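Local coordinates for protein enoyl-CoA hydratase (Mycobacterium smegmatis, PDB 3PE8) that probably catalyses the reversible addition of water to the double bond of 2-enoyl-CoA thioesters, as a crotonase-fold lyase that also binds zinc, at residues Arg18-Thr23 with Gln49-Val54; Arg43-Ala48 with Pro86-Met91; Val56-Gly61 with Asp182-Ala187; Pro94-Ile99 with Arg189-Ile194. One frame throughout, in Å; residues are numbered along the deposited sequence. Where two conformers were deposited one is given.

Overall arrangement
All four contacts lie around the parallel strands 19-24, 56-61 and 95-99 of the crotonase core. Contacts 1 and 2 share helix 35-50, which packs on one face of the sheet; contacts 3 and 4 share helix 183-195, which packs on the other, and their centres are about 6 Å apart. Backbone hydrogen bonding of Leu22 to Ile58 joins contact 1 to contact 3, and that of Val59 to Ile96 joins contact 3 to contact 4. On the face covered by helix 35-50, Val57 packs on Ala48, Leu45 and Met91 of contact 2. Contact 2 comes nearest the metal site, with the Trp88 side chain about 12 Å from the zinc ion held by Glu109 and His129.

Contact 1: residues Arg18-Thr23 with Gln49-Val54; sequences RVRTLT and QNDDDV
Arg18, just before strand 19-24, and Arg20, within it, reach to the turn that follows helix 35-50, within the beta-alpha-beta unit of strand 19-24, helix 35-50 and strand 56-61. Arg18 gives NH2 to the carbonyl oxygen of Asp52, with 2.9 Å between Arg18 NH2 and Asp52 O and a fairly straight N-H...O angle of 159°. That oxygen sits at the guanidinium edge, whereas Asp53 O lies over one face. Water 1 joins Arg18 NH1 to Asp53 OD1 and to the same Asp52 carbonyl.

Arg20 forms a salt bridge to Asp51, NH2 to OD2 at 2.9 Å. The carboxylate oxygen is met from above its own plane, the two flat groups standing 75° apart, and water 2 spans Arg20 NH1 and Asp51 OD2. Val54 CG2 covers a face of the Arg20 guanidinium, 3.5 Å from CZ of Arg20. With CG anti to the backbone N (chi1 -180°), the Arg20 chain leads out across Val54, and its NE is bonded to Thr15 OG1.

Behind these contacts, Asp51 to Val54 form a type I turn closed by Val54 N to Asp51 O. Besides the Asp52 carbonyl, Arg18 NH2 makes a salt bridge to Asp55 OD1. The acceptor Asp51 is itself held by an Asx turn, in which Asp53 N donates to Asp51 OD1 over 2.9 Å.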
loop_
_atom_site.group_PDB
_atom_site.type_symbol
_atom_site.label_atom_id
_atom_site.label_comp_id
_atom_site.label_asym_id
_atom_site.label_seq_id
_atom_site.Cartn_x
_atom_site.Cartn_y
_atom_site.Cartn_z
ATOM N N ARG A 18 37.701 8.238 9.233
ATOM C CA ARG A 18 36.390 8.713 8.772
ATOM C C ARG A 18 35.236 7.886 9.286
ATOM O O ARG A 18 34.128 7.967 8.772
ATOM C CB ARG A 18 36.360 8.923 7.250
ATOM C CG ARG A 18 37.508 9.832 6.739
ATOM C CD ARG A 18 37.344 10.209 5.261
ATOM N NE ARG A 18 36.025 10.806 5.024
ATOM C CZ ARG A 18 35.685 12.063 5.292
ATOM N NH1 ARG A 18 36.567 12.950 5.757
ATOM N NH2 ARG A 18 34.430 12.441 5.079
ATOM N N VAL A 19 35.512 7.090 10.326
ATOM C CA VAL A 19 34.504 6.267 10.976
ATOM C C VAL A 19 34.309 6.731 12.408
ATOM O O VAL A 19 35.274 6.832 13.159
ATOM C CB VAL A 19 34.902 4.777 10.931
ATOM C CG1 VAL A 19 33.815 3.900 11.638
ATOM C CG2 VAL A 19 35.152 4.306 9.475
ATOM N N ARG A 20 33.057 7.050 12.769
ATOM C CA ARG A 20 32.758 7.510 14.128
ATOM C C ARG A 20 32.122 6.358 14.884
ATOM O O ARG A 20 31.093 5.840 14.467
ATOM C CB ARG A 20 31.814 8.699 14.139
ATOM C CG ARG A 20 31.540 9.153 15.594
ATOM C CD ARG A 20 31.114 10.558 15.691
ATOM N NE ARG A 20 32.154 11.467 15.239
ATOM C CZ ARG A 20 31.940 12.742 14.998
ATOM N NH1 ARG A 20 30.711 13.252 15.171
ATOM N NH2 ARG A 20 32.943 13.527 14.578
ATOM N N THR A 21 32.762 5.948 15.979
ATOM C CA THR A 21 32.233 4.912 16.831
ATOM C C THR A 21 31.562 5.561 18.033
ATOM O O THR A 21 32.181 6.391 18.738
ATOM C CB THR A 21 33.348 3.949 17.294
ATOM O OG1 THR A 21 34.048 3.390 16.160
ATOM C CG2 THR A 21 32.760 2.791 18.142
ATOM N N LEU A 22 30.310 5.180 18.267
ATOM C CA LEU A 22 29.503 5.663 19.398
ATOM C C LEU A 22 29.327 4.447 20.303
ATOM O O LEU A 22 28.748 3.425 19.886
ATOM C CB LEU A 22 28.141 6.142 18.894
ATOM C CG LEU A 22 28.164 7.271 17.853
ATOM C CD1 LEU A 22 26.736 7.603 17.400
ATOM C CD2 LEU A 22 28.894 8.518 18.405
ATOM N N THR A 23 29.890 4.539 21.500
ATOM C CA THR A 23 29.865 3.417 22.456
ATOM C C THR A 23 28.947 3.774 23.610
ATOM O O THR A 23 29.264 4.670 24.386
ATOM C CB THR A 23 31.268 3.077 22.961
ATOM O OG1 THR A 23 32.142 2.777 21.840
ATOM C CG2 THR A 23 31.206 1.872 23.939
ATOM N N GLN A 49 25.829 12.728 11.210
ATOM C CA GLN A 49 25.261 12.991 9.892
ATOM C C GLN A 49 25.718 14.333 9.345
ATOM O O GLN A 49 25.974 14.477 8.137
ATOM C CB GLN A 49 23.731 12.932 9.956
ATOM C CG GLN A 49 23.051 13.286 8.657
ATOM C CD GLN A 49 23.350 12.317 7.543
ATOM O OE1 GLN A 49 23.520 11.122 7.781
ATOM N NE2 GLN A 49 23.339 12.812 6.303
ATOM N N ASN A 50 25.788 15.332 10.228
ATOM C CA ASN A 50 26.139 16.701 9.845
ATOM C C ASN A 50 27.644 16.992 9.733
ATOM O O ASN A 50 28.049 18.037 9.197
ATOM C CB ASN A 50 25.500 17.689 10.834
ATOM C CG ASN A 50 23.983 17.661 10.792
ATOM O OD1 ASN A 50 23.391 17.343 9.763
ATOM N ND2 ASN A 50 23.344 17.987 11.930
ATOM N N ASP A 51 28.470 16.063 10.197
ATOM C CA ASP A 51 29.895 16.287 10.307
ATOM C C ASP A 51 30.584 15.785 9.054
ATOM O O ASP A 51 30.609 14.583 8.786
ATOM C CB ASP A 51 30.461 15.579 11.546
ATOM C CG ASP A 51 31.883 16.016 11.879
ATOM O OD1 ASP A 51 32.621 16.436 10.949
ATOM O OD2 ASP A 51 32.237 15.976 13.093
ATOM N N ASP A 52 31.171 16.699 8.289
ATOM C CA ASP A 52 31.831 16.340 7.054
ATOM C C ASP A 52 33.080 15.464 7.236
ATOM O O ASP A 52 33.546 14.887 6.258
ATOM C CB ASP A 52 32.208 17.606 6.242
ATOM C CG ASP A 52 30.992 18.328 5.656
ATOM O OD1 ASP A 52 29.872 17.798 5.692
ATOM O OD2 ASP A 52 31.159 19.456 5.122
ATOM N N ASP A 53 33.583 15.328 8.467
ATOM C CA ASP A 53 34.711 14.444 8.771
ATOM C C ASP A 53 34.296 12.965 8.923
ATOM O O ASP A 53 35.176 12.097 9.049
ATOM C CB ASP A 53 35.430 14.904 10.041
ATOM C CG ASP A 53 36.051 16.310 9.895
ATOM O OD1 ASP A 53 36.472 16.686 8.783
ATOM O OD2 ASP A 53 36.095 17.034 10.912
ATOM N N VAL A 54 32.996 12.683 8.844
ATOM C CA VAL A 54 32.477 11.328 9.119
ATOM C C VAL A 54 31.780 10.748 7.899
ATOM O O VAL A 54 30.907 11.396 7.297
ATOM C CB VAL A 54 31.470 11.380 10.282
ATOM C CG1 VAL A 54 30.819 9.985 10.526
ATOM C CG2 VAL A 54 32.160 11.920 11.561
HETATM O O HOH W 1 36.699 15.793 6.312
HETATM O O HOH W 2 30.409 16.223 15.107
#

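Contact 2: residues Arg43-Ala48 with Pro86-Met91; sequences RALSDA and PKWPDM
Leu45 is the side chain that helix 35-50 presses against the loop leading to strand 95-99, in the crotonase fold of the enoyl-CoA hydratase/isomerase family. Trp88, Pro89 and Met91 meet it in turn along the loop, and the contact is almost wholly apolar.

Trp88 comes first. The methyl CD1 of Leu45 stands over its six-membered ring in a CH-pi contact, 3.6 Å from Leu45 CD1 to the ring centroid and only 8° off the normal. The indole reaches this place because Trp88 CG is anti to the backbone N (chi1 -173°), bringing the ring nearer the helix than its CB bond would suggest. Its ring also stacks with Tyr113, and the side chain lies about 8 Å from that of Glu109, a zinc ligand.

Pro89 follows, its CB pointing toward the helix, where the CA atoms of the two segments come nearest, at Ser46 and Pro89. Its ring carbons pack on the helix: Pro89 CG is 3.7 Å from Leu45 CB, while Pro89 CB packs at 3.5 Å against Ser46 OG. Pro89 CD also lies near Leu45 CD1.

Met91 closes the row from another direction, crossing Leu45 at about a right angle. Its sulfur touches two Leu45 atoms, with Met91 SD 4.0 Å from Leu45 CB and equally far from Leu45 CD2. The bend at chi3 (74°) then turns the terminal methyl toward the helix backbone, where Met91 CE lies 3.7 Å from the carbonyl oxygen Leu45 O.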
loop_
_atom_site.group_PDB
_atom_site.type_symbol
_atom_site.label_atom_id
_atom_site.label_comp_id
_atom_site.label_asym_id
_atom_site.label_seq_id
_atom_site.Cartn_x
_atom_site.Cartn_y
_atom_site.Cartn_z
ATOM N N ARG A 43 21.347 12.689 19.632
ATOM C CA ARG A 43 22.077 13.869 19.208
ATOM C C ARG A 43 23.399 13.516 18.508
ATOM O O ARG A 43 23.757 14.121 17.517
ATOM C CB ARG A 43 22.332 14.817 20.396
ATOM C CG ARG A 43 23.110 16.074 20.031
ATOM C CD ARG A 43 23.137 17.066 21.200
ATOM N NE ARG A 43 23.934 16.510 22.305
ATOM C CZ ARG A 43 23.478 16.100 23.494
ATOM N NH1 ARG A 43 22.180 16.171 23.827
ATOM N NH2 ARG A 43 24.350 15.614 24.370
ATOM N N ALA A 44 24.107 12.522 19.029
ATOM C CA ALA A 44 25.362 12.079 18.422
ATOM C C ALA A 44 25.166 11.534 16.999
ATOM O O ALA A 44 26.006 11.774 16.115
ATOM C CB ALA A 44 26.056 11.028 19.333
ATOM N N LEU A 45 24.058 10.843 16.761
ATOM C CA LEU A 45 23.723 10.376 15.412
ATOM C C LEU A 45 23.532 11.546 14.453
ATOM O O LEU A 45 24.092 11.563 13.339
ATOM C CB LEU A 45 22.489 9.456 15.413
ATOM C CG LEU A 45 22.682 8.035 15.963
ATOM C CD1 LEU A 45 21.333 7.307 16.003
ATOM C CD2 LEU A 45 23.736 7.244 15.182
ATOM N N SER A 46 22.775 12.550 14.890
ATOM C CA SER A 46 22.537 13.734 14.097
ATOM C C SER A 46 23.827 14.492 13.846
ATOM O O SER A 46 24.100 14.969 12.731
ATOM C CB SER A 46 21.546 14.646 14.827
ATOM O OG SER A 46 20.263 14.110 14.633
ATOM N N ASP A 47 24.656 14.572 14.870
ATOM C CA ASP A 47 25.921 15.294 14.739
ATOM C C ASP A 47 26.826 14.573 13.727
ATOM O O ASP A 47 27.501 15.223 12.911
ATOM C CB ASP A 47 26.627 15.430 16.097
ATOM C CG ASP A 47 26.031 16.528 16.996
ATOM O OD1 ASP A 47 25.239 17.385 16.562
ATOM O OD2 ASP A 47 26.401 16.546 18.184
ATOM N N ALA A 48 26.835 13.227 13.763
ATOM C CA ALA A 48 27.624 12.435 12.825
ATOM C C ALA A 48 27.141 12.679 11.390
ATOM O O ALA A 48 27.936 12.847 10.484
ATOM C CB ALA A 48 27.564 10.934 13.184
ATOM N N PRO A 86 9.382 7.570 18.484
ATOM C CA PRO A 86 10.718 7.269 17.992
ATOM C C PRO A 86 11.573 8.529 17.825
ATOM O O PRO A 86 11.040 9.616 17.601
ATOM C CB PRO A 86 10.461 6.560 16.645
ATOM C CG PRO A 86 9.127 7.032 16.223
ATOM C CD PRO A 86 8.344 7.295 17.460
ATOM N N LYS A 87 12.873 8.354 18.025
ATOM C CA LYS A 87 13.855 9.442 18.008
ATOM C C LYS A 87 15.011 9.235 17.019
ATOM O O LYS A 87 15.776 10.158 16.778
ATOM C CB LYS A 87 14.487 9.554 19.394
ATOM C CG LYS A 87 13.501 9.881 20.532
ATOM C CD LYS A 87 12.989 11.280 20.451
ATOM C CE LYS A 87 11.987 11.528 21.583
ATOM N NZ LYS A 87 11.280 12.806 21.417
ATOM N N TRP A 88 15.167 8.041 16.447
ATOM C CA TRP A 88 16.317 7.791 15.593
ATOM C C TRP A 88 16.165 8.681 14.371
ATOM O O TRP A 88 15.130 8.613 13.701
ATOM C CB TRP A 88 16.351 6.319 15.183
ATOM C CG TRP A 88 17.587 5.895 14.440
ATOM C CD1 TRP A 88 17.921 6.222 13.144
ATOM C CD2 TRP A 88 18.617 5.051 14.917
ATOM N NE1 TRP A 88 19.107 5.625 12.793
ATOM C CE2 TRP A 88 19.551 4.892 13.869
ATOM C CE3 TRP A 88 18.833 4.363 16.120
ATOM C CZ2 TRP A 88 20.681 4.086 14.002
ATOM C CZ3 TRP A 88 19.933 3.586 16.253
ATOM C CH2 TRP A 88 20.851 3.424 15.196
ATOM N N PRO A 89 17.178 9.521 14.075
ATOM C CA PRO A 89 17.056 10.555 13.035
ATOM C C PRO A 89 17.235 10.044 11.602
ATOM O O PRO A 89 17.737 8.939 11.391
ATOM C CB PRO A 89 18.194 11.523 13.396
ATOM C CG PRO A 89 19.232 10.634 13.982
ATOM C CD PRO A 89 18.457 9.632 14.796
ATOM N N ASP A 90 16.767 10.820 10.627
ATOM C CA ASP A 90 17.003 10.506 9.232
ATOM C C ASP A 90 18.494 10.678 8.950
ATOM O O ASP A 90 19.085 11.714 9.267
ATOM C CB ASP A 90 16.195 11.419 8.308
ATOM C CG ASP A 90 16.345 11.047 6.835
ATOM O OD1 ASP A 90 16.423 9.847 6.513
ATOM O OD2 ASP A 90 16.342 11.973 5.993
ATOM N N MET A 91 19.096 9.661 8.362
ATOM C CA MET A 91 20.535 9.643 8.108
ATOM C C MET A 91 20.752 9.093 6.707
ATOM O O MET A 91 20.018 8.208 6.261
ATOM C CB MET A 91 21.235 8.756 9.135
ATOM C CG MET A 91 21.205 9.333 10.547
ATOM S SD MET A 91 22.076 8.240 11.662
ATOM C CE MET A 91 23.788 8.559 11.179
#

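Contact 3: residues Val56-Gly61 with Asp182-Ala187; sequences VVIVTG and DLLTAA
Ile58 and Leu184 meet on the face of the sheet covered by helix 183-195, where strand 56-61 faces the first turns of that helix. From CB, which points toward the helix, the Ile58 side chain divides into two branches with separate partners. The short branch, CG2, is anti to the backbone N and comes against a methyl of Leu184, with 3.8 Å between Ile58 CG2 and Leu184 CD1; the two chains lie alongside with their tips pointing opposite ways. The longer branch runs from CG1, which is anti to the carbonyl carbon (chi1 -61°), on to CD1. This terminal methyl ends 3.9 Å from Ala187 CB, one turn further along the helix, and also touches the backbone carbon of that residue.

Two residues on, Thr60 likewise points toward the helix. It meets the other Leu184 methyl tip to tip, Thr60 OG1 to Leu184 CD2 at 3.9 Å, and so the fork of Leu184 serves both strand residues. The hydroxyl's polar partner is the carbonyl oxygen of Ala98 on the next strand, which satisfies it within the apolar layer. Leu183 CD2 approaches Thr60 OG1 more loosely.

The strand and helix segments run nearly antiparallel, at 164°, with their axes 10.4 Å apart. A helix laid along a mostly parallel sheet in this way, through small and branched aliphatic residues, belongs to the alpha/beta core of the crotonase fold.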
loop_
_atom_site.group_PDB
_atom_site.type_symbol
_atom_site.label_atom_id
_atom_site.label_comp_id
_atom_site.label_asym_id
_atom_site.label_seq_id
_atom_site.Cartn_x
_atom_site.Cartn_y
_atom_site.Cartn_z
ATOM N N VAL A 56 30.938 7.059 8.045
ATOM C CA VAL A 56 30.300 5.834 8.544
ATOM C C VAL A 56 30.260 5.889 10.067
ATOM O O VAL A 56 31.172 6.459 10.702
ATOM C CB VAL A 56 31.068 4.531 8.091
ATOM C CG1 VAL A 56 30.452 3.256 8.663
ATOM C CG2 VAL A 56 31.126 4.455 6.543
ATOM N N VAL A 57 29.162 5.393 10.645
ATOM C CA VAL A 57 29.005 5.277 12.096
ATOM C C VAL A 57 29.002 3.794 12.514
ATOM O O VAL A 57 28.348 2.959 11.842
ATOM C CB VAL A 57 27.682 5.944 12.581
ATOM C CG1 VAL A 57 27.501 5.766 14.087
ATOM C CG2 VAL A 57 27.663 7.466 12.256
ATOM N N ILE A 58 29.714 3.476 13.603
ATOM C CA ILE A 58 29.575 2.197 14.302
ATOM C C ILE A 58 28.929 2.458 15.648
ATOM O O ILE A 58 29.408 3.332 16.389
ATOM C CB ILE A 58 30.961 1.492 14.497
ATOM C CG1 ILE A 58 31.604 1.184 13.144
ATOM C CG2 ILE A 58 30.830 0.218 15.368
ATOM C CD1 ILE A 58 33.056 0.731 13.220
ATOM N N VAL A 59 27.900 1.688 15.981
ATOM C CA VAL A 59 27.287 1.756 17.293
ATOM C C VAL A 59 27.620 0.472 18.039
ATOM O O VAL A 59 27.422 -0.612 17.498
ATOM C CB VAL A 59 25.752 1.915 17.215
ATOM C CG1 VAL A 59 25.104 1.848 18.636
ATOM C CG2 VAL A 59 25.346 3.244 16.565
ATOM N N THR A 60 28.101 0.595 19.290
ATOM C CA THR A 60 28.408 -0.599 20.071
ATOM C C THR A 60 28.152 -0.279 21.519
ATOM O O THR A 60 27.838 0.872 21.852
ATOM C CB THR A 60 29.839 -1.108 19.771
ATOM O OG1 THR A 60 29.984 -2.462 20.230
ATOM C CG2 THR A 60 30.943 -0.233 20.391
ATOM N N GLY A 61 28.296 -1.276 22.372
ATOM C CA GLY A 61 28.154 -1.066 23.820
ATOM C C GLY A 61 29.413 -1.388 24.590
ATOM O O GLY A 61 30.178 -2.285 24.210
ATOM N N ASP A 182 37.365 -9.949 18.210
ATOM C CA ASP A 182 37.453 -9.483 16.842
ATOM C C ASP A 182 36.271 -8.613 16.402
ATOM O O ASP A 182 36.191 -8.220 15.259
ATOM C CB ASP A 182 37.515 -10.699 15.928
ATOM C CG ASP A 182 38.779 -11.506 16.119
ATOM O OD1 ASP A 182 39.828 -10.919 16.538
ATOM O OD2 ASP A 182 38.725 -12.747 15.834
ATOM N N LEU A 183 35.333 -8.339 17.310
ATOM C CA LEU A 183 34.093 -7.664 16.930
ATOM C C LEU A 183 34.354 -6.289 16.307
ATOM O O LEU A 183 33.903 -6.015 15.191
ATOM C CB LEU A 183 33.181 -7.480 18.156
ATOM C CG LEU A 183 31.924 -6.658 17.853
ATOM C CD1 LEU A 183 31.118 -7.333 16.789
ATOM C CD2 LEU A 183 31.090 -6.442 19.157
ATOM N N LEU A 184 35.043 -5.408 17.017
ATOM C CA LEU A 184 35.290 -4.073 16.455
ATOM C C LEU A 184 36.298 -4.112 15.295
ATOM O O LEU A 184 36.150 -3.345 14.362
ATOM C CB LEU A 184 35.669 -3.051 17.516
ATOM C CG LEU A 184 34.476 -2.380 18.264
ATOM C CD1 LEU A 184 33.714 -1.341 17.376
ATOM C CD2 LEU A 184 33.498 -3.335 18.819
ATOM N N THR A 185 37.256 -5.039 15.311
ATOM C CA THR A 185 38.067 -5.319 14.124
ATOM C C THR A 185 37.183 -5.571 12.895
ATOM O O THR A 185 37.382 -4.989 11.809
ATOM C CB THR A 185 38.980 -6.536 14.385
ATOM O OG1 THR A 185 39.785 -6.261 15.511
ATOM C CG2 THR A 185 39.892 -6.819 13.149
ATOM N N ALA A 186 36.199 -6.457 13.031
ATOM C CA ALA A 186 35.327 -6.768 11.937
ATOM C C ALA A 186 34.483 -5.618 11.472
ATOM O O ALA A 186 34.239 -5.447 10.254
ATOM C CB ALA A 186 34.397 -7.979 12.297
ATOM N N ALA A 187 33.939 -4.875 12.437
ATOM C CA ALA A 187 33.122 -3.706 12.112
ATOM C C ALA A 187 33.950 -2.657 11.367
ATOM O O ALA A 187 33.458 -2.061 10.399
ATOM C CB ALA A 187 32.504 -3.131 13.333
#

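Contact 4: residues Pro94-Ile99 with Arg189-Ile194; sequences PVIGAI and RVAASI
Ile96 of strand 95-99 pushes its CD1 methyl into the side of helix 183-195, and every side-chain contact across the pair is apolar. Helix and strand point in almost opposite directions here, 169° between their segments, and 10.0 Å separates the two axes. In the first group this one methyl meets three helix residues. Ile96 CD1 is 3.9 Å from Val190 CG1 and the same distance from Ala191 CB; it also comes within 3.8 Å of the backbone atom Ala191 N. Ile194 CD1 approaches more loosely. The extended outer torsion of Ile96 (chi2 161°) carries CD1 away from the strand and into this position.

The second group is a proline-aliphatic contact. The Pro94 ring and Ile194 lie alongside, oppositely directed, with Pro94 CG 4.0 Å from Ile194 CG2, while Ile194 CD1 lies beside Pro94 CB and CG. Leu158 of a neighbouring subunit touches both residues, and Val202 of helix 199-234 covers them within the chain.

With only methyl, methylene and ring carbons meeting between side chains, the contact depends on shape and burial, and its cohesion is probably hydrophobic rather than directional.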
loop_
_atom_site.group_PDB
_atom_site.type_symbol
_atom_site.label_atom_id
_atom_site.label_comp_id
_atom_site.label_asym_id
_atom_site.label_seq_id
_atom_site.Cartn_x
_atom_site.Cartn_y
_atom_site.Cartn_z
ATOM N N PRO A 94 25.910 5.395 6.514
ATOM C CA PRO A 94 25.624 4.098 7.054
ATOM C C PRO A 94 25.936 3.940 8.536
ATOM O O PRO A 94 26.938 4.452 9.010
ATOM C CB PRO A 94 26.551 3.170 6.273
ATOM C CG PRO A 94 26.973 3.898 5.099
ATOM C CD PRO A 94 26.848 5.336 5.385
ATOM N N VAL A 95 25.076 3.202 9.233
ATOM C CA VAL A 95 25.224 2.873 10.650
ATOM C C VAL A 95 25.355 1.362 10.800
ATOM O O VAL A 95 24.459 0.607 10.423
ATOM C CB VAL A 95 24.031 3.349 11.503
ATOM C CG1 VAL A 95 24.233 2.964 12.982
ATOM C CG2 VAL A 95 23.887 4.880 11.403
ATOM N N ILE A 96 26.495 0.934 11.313
ATOM C CA ILE A 96 26.839 -0.472 11.545
ATOM C C ILE A 96 26.681 -0.717 13.037
ATOM O O ILE A 96 27.272 0.002 13.851
ATOM C CB ILE A 96 28.295 -0.790 11.177
ATOM C CG1 ILE A 96 28.516 -0.621 9.690
ATOM C CG2 ILE A 96 28.657 -2.270 11.638
ATOM C CD1 ILE A 96 30.013 -0.460 9.298
ATOM N N GLY A 97 25.834 -1.676 13.403
ATOM C CA GLY A 97 25.728 -2.089 14.808
ATOM C C GLY A 97 26.671 -3.227 15.070
ATOM O O GLY A 97 26.576 -4.281 14.390
ATOM N N ALA A 98 27.590 -3.052 16.033
ATOM C CA ALA A 98 28.525 -4.109 16.445
ATOM C C ALA A 98 28.005 -4.613 17.775
ATOM O O ALA A 98 28.208 -3.993 18.836
ATOM C CB ALA A 98 29.956 -3.568 16.545
ATOM N N ILE A 99 27.257 -5.701 17.702
ATOM C CA ILE A 99 26.512 -6.188 18.884
ATOM C C ILE A 99 27.415 -7.081 19.711
ATOM O O ILE A 99 27.708 -8.231 19.324
ATOM C CB ILE A 99 25.255 -6.921 18.471
ATOM C CG1 ILE A 99 24.433 -6.135 17.418
ATOM C CG2 ILE A 99 24.397 -7.208 19.727
ATOM C CD1 ILE A 99 24.079 -4.686 17.861
ATOM N N ARG A 189 36.510 -3.291 9.423
ATOM C CA ARG A 189 36.730 -3.803 8.075
ATOM C C ARG A 189 35.585 -3.438 7.162
ATOM O O ARG A 189 35.827 -2.989 6.025
ATOM C CB ARG A 189 36.925 -5.338 8.057
ATOM C CG ARG A 189 38.165 -5.840 8.662
ATOM C CD ARG A 189 38.396 -7.314 8.286
ATOM N NE ARG A 189 37.235 -8.180 8.591
ATOM C CZ ARG A 189 37.171 -9.021 9.634
ATOM N NH1 ARG A 189 38.189 -9.111 10.525
ATOM N NH2 ARG A 189 36.074 -9.753 9.824
ATOM N N VAL A 190 34.342 -3.631 7.623
ATOM C CA VAL A 190 33.179 -3.283 6.827
ATOM C C VAL A 190 33.115 -1.788 6.608
ATOM O O VAL A 190 32.949 -1.327 5.497
ATOM C CB VAL A 190 31.877 -3.843 7.444
ATOM C CG1 VAL A 190 30.664 -3.334 6.706
ATOM C CG2 VAL A 190 31.951 -5.381 7.465
ATOM N N ALA A 191 33.364 -1.011 7.673
ATOM C CA ALA A 191 33.384 0.428 7.540
ATOM C C ALA A 191 34.434 0.899 6.532
ATOM O O ALA A 191 34.154 1.801 5.741
ATOM C CB ALA A 191 33.566 1.081 8.924
ATOM N N ALA A 192 35.627 0.299 6.566
ATOM C CA ALA A 192 36.694 0.698 5.674
ATOM C C ALA A 192 36.347 0.419 4.199
ATOM O O ALA A 192 36.642 1.239 3.316
ATOM C CB ALA A 192 38.009 0.013 6.048
ATOM N N SER A 193 35.676 -0.695 3.954
ATOM C CA SER A 193 35.184 -0.982 2.606
ATOM C C SER A 193 34.216 0.074 2.098
ATOM O O SER A 193 34.323 0.518 0.966
ATOM C CB SER A 193 34.541 -2.364 2.515
ATOM O OG SER A 193 35.468 -3.353 2.853
ATOM N N ILE A 194 33.348 0.548 2.974
ATOM C CA ILE A 194 32.413 1.592 2.614
ATOM C C ILE A 194 33.135 2.911 2.338
ATOM O O ILE A 194 32.861 3.581 1.361
ATOM C CB ILE A 194 31.340 1.781 3.707
ATOM C CG1 ILE A 194 30.555 0.484 3.936
ATOM C CG2 ILE A 194 30.372 2.936 3.309
ATOM C CD1 ILE A 194 29.442 0.612 4.998
#